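Local coordinates for probable outer membrane protein (Pseudomonas aeruginosa, PDB 3DWO) that probably transports long-chain fatty acids or other hydrophobic compounds across the outer membrane as a beta-barrel channel of the FadL family, at residues Val49-Asp55 against Lys431-Leu437; Val205-Ser211 against Arg237-His243. One frame throughout, in Å; residues are numbered along the deposited sequence.

Contact 1 of 2, residues Val49-Asp55 against Lys431-Leu437; sequences VNYADID and KGQVFSL. With C8E ((hydroxyethyloxy)tri(ethyloxy)octane), chain E.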
# COMPACT_ATOMS: atom_id res chain seq x y z
N VAL A 49 -17.60 3.08 1.35
CA VAL A 49 -17.02 3.49 0.09
C VAL A 49 -16.18 4.75 0.34
O VAL A 49 -16.70 5.79 0.74
CB VAL A 49 -18.09 3.77 -0.96
CG1 VAL A 49 -19.12 4.74 -0.41
CG2 VAL A 49 -17.45 4.33 -2.21
N ASN A 50 -14.88 4.63 0.11
CA ASN A 50 -13.96 5.75 0.31
C ASN A 50 -13.42 6.23 -1.01
O ASN A 50 -13.34 5.47 -1.98
CB ASN A 50 -12.74 5.33 1.14
CG ASN A 50 -13.11 4.62 2.41
OD1 ASN A 50 -13.66 5.21 3.33
ND2 ASN A 50 -12.79 3.33 2.47
N TYR A 51 -13.02 7.49 -1.04
CA TYR A 51 -12.39 8.04 -2.22
C TYR A 51 -11.12 8.69 -1.70
O TYR A 51 -11.17 9.63 -0.90
CB TYR A 51 -13.26 9.08 -2.92
CG TYR A 51 -12.62 9.58 -4.19
CD1 TYR A 51 -11.84 10.73 -4.19
CD2 TYR A 51 -12.74 8.86 -5.37
CE1 TYR A 51 -11.19 11.16 -5.35
CE2 TYR A 51 -12.10 9.27 -6.54
CZ TYR A 51 -11.33 10.42 -6.52
OH TYR A 51 -10.70 10.83 -7.68
N ALA A 52 -9.99 8.17 -2.14
CA ALA A 52 -8.70 8.68 -1.71
C ALA A 52 -8.08 9.54 -2.79
O ALA A 52 -7.94 9.12 -3.94
CB ALA A 52 -7.78 7.54 -1.36
N ASP A 53 -7.74 10.76 -2.40
CA ASP A 53 -7.13 11.72 -3.30
C ASP A 53 -5.70 11.91 -2.82
O ASP A 53 -5.46 12.47 -1.76
CB ASP A 53 -7.90 13.04 -3.25
CG ASP A 53 -7.24 14.12 -4.07
OD1 ASP A 53 -6.79 13.82 -5.19
OD2 ASP A 53 -7.19 15.27 -3.59
N ILE A 54 -4.75 11.43 -3.62
CA ILE A 54 -3.34 11.49 -3.29
C ILE A 54 -2.55 12.35 -4.27
O ILE A 54 -2.63 12.16 -5.49
CB ILE A 54 -2.72 10.08 -3.25
CG1 ILE A 54 -3.58 9.15 -2.39
CG2 ILE A 54 -1.30 10.14 -2.72
CD1 ILE A 54 -3.80 9.63 -0.96
N ASP A 55 -1.79 13.29 -3.73
CA ASP A 55 -0.99 14.21 -4.52
C ASP A 55 0.48 13.84 -4.36
O ASP A 55 0.97 13.73 -3.23
CB ASP A 55 -1.20 15.63 -4.02
CG ASP A 55 -0.78 16.67 -5.02
OD1 ASP A 55 -1.56 16.93 -5.96
OD2 ASP A 55 0.33 17.23 -4.87
N LYS A 431 0.68 14.61 -0.45
CA LYS A 431 -0.46 15.06 0.32
C LYS A 431 -1.57 14.06 0.09
O LYS A 431 -1.69 13.49 -1.00
CB LYS A 431 -0.90 16.45 -0.15
CG LYS A 431 0.01 17.56 0.31
CD LYS A 431 0.16 18.68 -0.73
CE LYS A 431 -1.17 19.11 -1.33
NZ LYS A 431 -1.54 18.27 -2.50
N GLY A 432 -2.38 13.82 1.12
CA GLY A 432 -3.46 12.88 0.96
C GLY A 432 -4.71 13.29 1.70
O GLY A 432 -4.66 13.95 2.74
N GLN A 433 -5.86 12.91 1.15
CA GLN A 433 -7.11 13.20 1.79
C GLN A 433 -8.10 12.12 1.39
O GLN A 433 -8.05 11.62 0.27
CB GLN A 433 -7.61 14.60 1.41
CG GLN A 433 -8.18 14.76 0.03
CD GLN A 433 -8.47 16.22 -0.27
OE1 GLN A 433 -8.87 16.99 0.62
NE2 GLN A 433 -8.27 16.62 -1.52
N VAL A 434 -8.96 11.74 2.33
CA VAL A 434 -9.94 10.70 2.10
C VAL A 434 -11.35 11.14 2.49
O VAL A 434 -11.55 11.79 3.52
CB VAL A 434 -9.58 9.42 2.90
CG1 VAL A 434 -10.56 8.29 2.57
CG2 VAL A 434 -8.14 8.98 2.59
N PHE A 435 -12.32 10.81 1.65
CA PHE A 435 -13.72 11.11 1.91
C PHE A 435 -14.33 9.73 2.09
O PHE A 435 -14.13 8.85 1.26
CB PHE A 435 -14.34 11.82 0.71
CG PHE A 435 -13.62 13.08 0.32
CD1 PHE A 435 -12.42 13.02 -0.38
CD2 PHE A 435 -14.12 14.33 0.69
CE1 PHE A 435 -11.72 14.17 -0.70
CE2 PHE A 435 -13.42 15.49 0.37
CZ PHE A 435 -12.22 15.41 -0.33
N SER A 436 -15.06 9.54 3.19
CA SER A 436 -15.64 8.24 3.49
C SER A 436 -17.14 8.32 3.76
O SER A 436 -17.63 9.28 4.35
CB SER A 436 -14.92 7.64 4.69
OG SER A 436 -15.23 6.27 4.86
N LEU A 437 -17.87 7.29 3.33
CA LEU A 437 -19.31 7.24 3.52
C LEU A 437 -19.74 5.77 3.66
O LEU A 437 -19.31 4.93 2.88
CB LEU A 437 -20.01 7.87 2.32
CG LEU A 437 -21.37 8.54 2.55
CD1 LEU A 437 -21.18 9.81 3.38
CD2 LEU A 437 -21.98 8.89 1.20
C1 C8E E . -5.88 1.42 -6.97
C2 C8E E . -4.88 2.15 -6.21
C3 C8E E . -4.79 1.76 -4.80
C4 C8E E . -5.57 2.71 -4.03
C5 C8E E . -4.79 3.10 -2.84
C6 C8E E . -5.67 3.66 -1.84
C7 C8E E . -4.70 4.19 -0.91
C8 C8E E . -5.15 5.53 -0.49
O9 C8E E . -4.77 6.23 0.67
C10 C8E E . -5.05 5.68 1.94
C11 C8E E . -4.50 6.69 2.91
O12 C8E E . -3.10 6.93 2.67
C13 C8E E . -2.56 8.12 3.31
C14 C8E E . -1.39 9.00 2.77
O15 C8E E . -1.16 9.60 1.46
C16 C8E E . -0.42 8.70 0.60
C17 C8E E . 1.10 8.86 0.68
O18 C8E E . 1.89 9.45 -0.37
C19 C8E E . 2.34 8.47 -1.35
C20 C8E E . 3.85 8.09 -1.55
O21 C8E E . 4.32 6.83 -1.04
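Gln433 NE2 donates to Asp53 OD2 at 2.7 Å, a nearly straight bond (163°) that lies in the amide plane and uses the carboxylate lone pair turned away from the other oxygen. The two side chains run side by side, amide and carboxylate nearly coplanar, and Tyr401 OH holds Gln433 OE1, so both ends of the amide are used. Next along this face, Lys431 bends at chi2, chi3 and chi4 and curls its ammonium back over Asp55, where NZ forms a salt bridge to OD2 at 3.2 Å. Beneath them runs a regular antiparallel ladder. Asp55 N to Lys431 O, 2.7 Å and essentially linear, is one of eight backbone bonds. Phe435 O takes Tyr51 N at 2.9 Å and also meets Asn50 CA-H, while the Phe435 ring turns its edge to Tyr51 O.

On the other face, Asn50, Val434 and Ser436 lean on Trp13 of helix 10-14, which places this side toward the barrel interior. Ile54 CD1 lies 3.8 Å from Gly432 CA, and a detergent molecule crosses the same face, its C8 at 3.4 Å from Ala52 CB.

This is the seam of the barrel, joining its first long strand to its last: backbone bonds close the wall, charged and amide groups pair across its outer face, and the inner face offers mainly apolar carbon to the bound detergent.

Contact 2 of 2, residues Val205-Ser211 against Arg237-His243; sequences VKVDNTS and RNKLKGH. With C8E ((hydroxyethyloxy)tri(ethyloxy)octane), chain M; C8E ((hydroxyethyloxy)tri(ethyloxy)octane), chain D.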
# COMPACT_ATOMS: atom_id res chain seq x y z
N VAL A 205 6.19 -4.68 -16.35
CA VAL A 205 5.95 -5.92 -15.62
C VAL A 205 4.52 -5.94 -15.09
O VAL A 205 4.10 -5.03 -14.39
CB VAL A 205 6.94 -6.07 -14.43
CG1 VAL A 205 6.82 -7.46 -13.82
CG2 VAL A 205 8.36 -5.80 -14.89
N LYS A 206 3.79 -6.99 -15.45
CA LYS A 206 2.40 -7.15 -15.02
C LYS A 206 2.26 -8.52 -14.38
O LYS A 206 2.43 -9.54 -15.03
CB LYS A 206 1.46 -7.03 -16.24
CG LYS A 206 0.01 -7.33 -15.92
CD LYS A 206 -0.71 -6.10 -15.42
CE LYS A 206 -1.14 -5.21 -16.59
NZ LYS A 206 -2.16 -5.89 -17.45
N VAL A 207 1.94 -8.53 -13.09
CA VAL A 207 1.82 -9.78 -12.35
C VAL A 207 0.61 -9.78 -11.43
O VAL A 207 0.10 -8.72 -11.06
CB VAL A 207 3.10 -10.04 -11.53
CG1 VAL A 207 4.29 -10.28 -12.48
CG2 VAL A 207 3.41 -8.83 -10.63
N ASP A 208 0.17 -10.98 -11.05
CA ASP A 208 -0.99 -11.15 -10.19
C ASP A 208 -0.84 -12.43 -9.38
O ASP A 208 -0.06 -13.31 -9.73
CB ASP A 208 -2.26 -11.28 -11.05
CG ASP A 208 -2.44 -10.11 -12.01
OD1 ASP A 208 -2.99 -9.07 -11.58
OD2 ASP A 208 -2.03 -10.22 -13.19
N ASN A 209 -1.61 -12.53 -8.30
CA ASN A 209 -1.58 -13.72 -7.46
C ASN A 209 -2.72 -13.77 -6.45
O ASN A 209 -3.17 -12.74 -5.95
CB ASN A 209 -0.26 -13.84 -6.69
CG ASN A 209 -0.15 -15.14 -5.91
OD1 ASN A 209 -0.21 -16.22 -6.50
ND2 ASN A 209 -0.02 -15.05 -4.59
N THR A 210 -3.16 -14.99 -6.16
CA THR A 210 -4.22 -15.22 -5.19
C THR A 210 -3.67 -16.24 -4.19
O THR A 210 -3.18 -17.30 -4.59
CB THR A 210 -5.48 -15.81 -5.86
OG1 THR A 210 -5.97 -14.87 -6.83
CG2 THR A 210 -6.57 -16.07 -4.83
N SER A 211 -3.71 -15.90 -2.91
CA SER A 211 -3.22 -16.80 -1.87
C SER A 211 -3.94 -16.53 -0.55
O SER A 211 -4.51 -15.45 -0.36
CB SER A 211 -1.70 -16.64 -1.69
OG SER A 211 -1.38 -15.35 -1.20
N ARG A 237 2.27 -14.96 2.32
CA ARG A 237 3.19 -15.32 1.25
C ARG A 237 2.47 -14.97 -0.04
O ARG A 237 1.34 -15.39 -0.27
CB ARG A 237 3.51 -16.81 1.31
CG ARG A 237 4.22 -17.22 2.59
CD ARG A 237 5.65 -17.66 2.31
NE ARG A 237 6.57 -16.55 2.10
CZ ARG A 237 7.74 -16.66 1.48
NH1 ARG A 237 8.13 -17.83 1.00
NH2 ARG A 237 8.52 -15.59 1.35
N ASN A 238 3.15 -14.22 -0.90
CA ASN A 238 2.51 -13.74 -2.11
C ASN A 238 3.49 -13.60 -3.29
O ASN A 238 4.12 -12.56 -3.47
CB ASN A 238 1.85 -12.40 -1.75
CG ASN A 238 0.91 -11.88 -2.81
OD1 ASN A 238 0.29 -12.65 -3.56
ND2 ASN A 238 0.77 -10.56 -2.86
N LYS A 239 3.61 -14.67 -4.07
CA LYS A 239 4.49 -14.67 -5.23
C LYS A 239 3.68 -14.29 -6.46
O LYS A 239 2.87 -15.08 -6.95
CB LYS A 239 5.10 -16.06 -5.43
CG LYS A 239 5.99 -16.20 -6.65
CD LYS A 239 6.65 -17.58 -6.66
CE LYS A 239 7.53 -17.78 -7.88
NZ LYS A 239 8.16 -19.14 -7.85
N LEU A 240 3.89 -13.07 -6.94
CA LEU A 240 3.17 -12.57 -8.10
C LEU A 240 3.72 -13.20 -9.38
O LEU A 240 4.93 -13.37 -9.53
CB LEU A 240 3.30 -11.04 -8.18
CG LEU A 240 2.44 -10.18 -7.23
CD1 LEU A 240 2.33 -10.81 -5.86
CD2 LEU A 240 3.05 -8.79 -7.14
N LYS A 241 2.81 -13.56 -10.28
CA LYS A 241 3.20 -14.19 -11.53
C LYS A 241 2.52 -13.50 -12.69
O LYS A 241 1.38 -13.04 -12.58
CB LYS A 241 2.82 -15.68 -11.50
CG LYS A 241 3.40 -16.42 -10.30
CD LYS A 241 2.94 -17.86 -10.26
CE LYS A 241 3.05 -18.42 -8.85
NZ LYS A 241 2.21 -17.65 -7.87
N GLY A 242 3.23 -13.45 -13.81
CA GLY A 242 2.70 -12.80 -15.00
C GLY A 242 3.74 -12.75 -16.11
O GLY A 242 4.34 -13.77 -16.46
N HIS A 243 3.97 -11.56 -16.66
CA HIS A 243 4.92 -11.39 -17.76
C HIS A 243 5.60 -10.03 -17.71
O HIS A 243 5.21 -9.16 -16.94
CB HIS A 243 4.18 -11.47 -19.11
CG HIS A 243 3.27 -12.65 -19.23
ND1 HIS A 243 3.68 -13.87 -19.72
CD2 HIS A 243 1.97 -12.81 -18.87
CE1 HIS A 243 2.68 -14.73 -19.65
NE2 HIS A 243 1.63 -14.11 -19.14
C1 C8E M . -0.87 -20.81 -2.66
C2 C8E M . -2.05 -20.01 -2.97
C3 C8E M . -3.17 -20.75 -3.51
C4 C8E M . -4.34 -19.91 -3.35
C5 C8E M . -5.55 -20.78 -3.33
C6 C8E M . -6.27 -20.58 -2.09
C7 C8E M . -6.13 -21.90 -1.50
C8 C8E M . -7.31 -22.13 -0.63
O9 C8E M . -7.45 -21.80 0.74
C10 C8E M . -6.56 -22.40 1.68
C11 C8E M . -6.97 -21.85 3.01
O12 C8E M . -8.13 -22.53 3.53
C1 C8E D . 10.28 2.77 -1.64
C2 C8E D . 9.84 2.14 -2.88
C3 C8E D . 9.41 0.75 -2.76
C4 C8E D . 8.93 0.34 -4.07
C5 C8E D . 8.04 -0.83 -3.91
C6 C8E D . 7.19 -0.99 -5.08
C7 C8E D . 6.85 -2.39 -4.96
C8 C8E D . 5.43 -2.58 -5.34
O9 C8E D . 4.91 -3.54 -6.26
C10 C8E D . 5.35 -3.51 -7.60
C11 C8E D . 4.64 -4.63 -8.29
O12 C8E D . 5.47 -5.80 -8.34
C13 C8E D . 5.92 -6.21 -9.67
C14 C8E D . 7.16 -5.66 -10.43
O15 C8E D . 8.28 -6.33 -11.08
C16 C8E D . 9.39 -6.54 -10.18
C17 C8E D . 10.42 -5.39 -10.16
O18 C8E D . 10.51 -4.39 -11.19
C19 C8E D . 11.41 -4.74 -12.28
C20 C8E D . 12.63 -3.85 -12.71
O21 C8E D . 12.45 -2.90 -13.78
O HOH W 1 -0.66 -11.81 -14.64
O HOH W 2 1.84 -17.36 -3.26
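Asp208 and Lys241 form a hydrogen-bonded pair in the hairpin made by the neighbouring barrel strands 201-220 and 226-248. Their backbones exchange two bonds, but Asp208 N approaches Lys241 O from above the carbonyl plane rather than on a lone pair. The same oxygen also accepts from water 1, which donates to Asp208 OD2 at 2.6 Å as well, so one water ties the carboxylate to the opposite strand. The other carboxylate oxygen, Asp208 OD1, has a long, weak ion pair with Arg168. Lys206 and His243 exchange a further pair of backbone bonds.

Past Leu240 the ladder gives way to side-chain bonds. The first torsion of Asn209 (chi1 -175°) swings CG away from its own N and out across the gap, where ND2 donates to Asn238 OD1 at 2.6 Å, in plane with both amides and nearly straight; the two side chains run antiparallel alongside one another. Water 2 accepts from Asn209 ND2 too, and weakly from Lys239 N. The other end of the Asn238 amide is also occupied, ND2 giving a hydrogen to Leu282 O. Ser211 OG donates to Arg237 O at 2.9 Å, in the carbonyl plane, whereas the Arg237 guanidinium leads away from strand 201-220 to a salt bridge with Asp283. In Lys241 the turn at chi4 (60°) brings NZ back onto its own strand, where it donates to Lys239 O at 2.8 Å and comes 3.1 Å from Asn209 OD1.

On the side of strand 201-220 away from Lys206 and Asp208, which Asn209 and Ser211 share, Val207 lies roughly perpendicular to Leu240. The ether part of a bound detergent runs past them, its O15 3.3 Å from Val205 CG1. Packing is tightest where Val207 CG2 presses on Leu240 CB, also at 3.3 Å.

Contact 1 and contact 2 lie on opposite sides of the chain's centre, their centres about 27 Å apart and their nearest atoms about 20 Å apart, without touching. Both belong to the same antiparallel barrel wall. Along the chain, residues 205-211 and 237-243 fall inside the long loop that 49-55 and 431-437 close: contact 2 is a local pairing of consecutive strands, 201-220 and 226-248, while contact 1 joins strand 44-63 to strand 423-441, near the two ends of the chain. Contact 2 is one step in building the wall; contact 1 closes it into a cylinder, consistent with a channel for hydrophobic compounds.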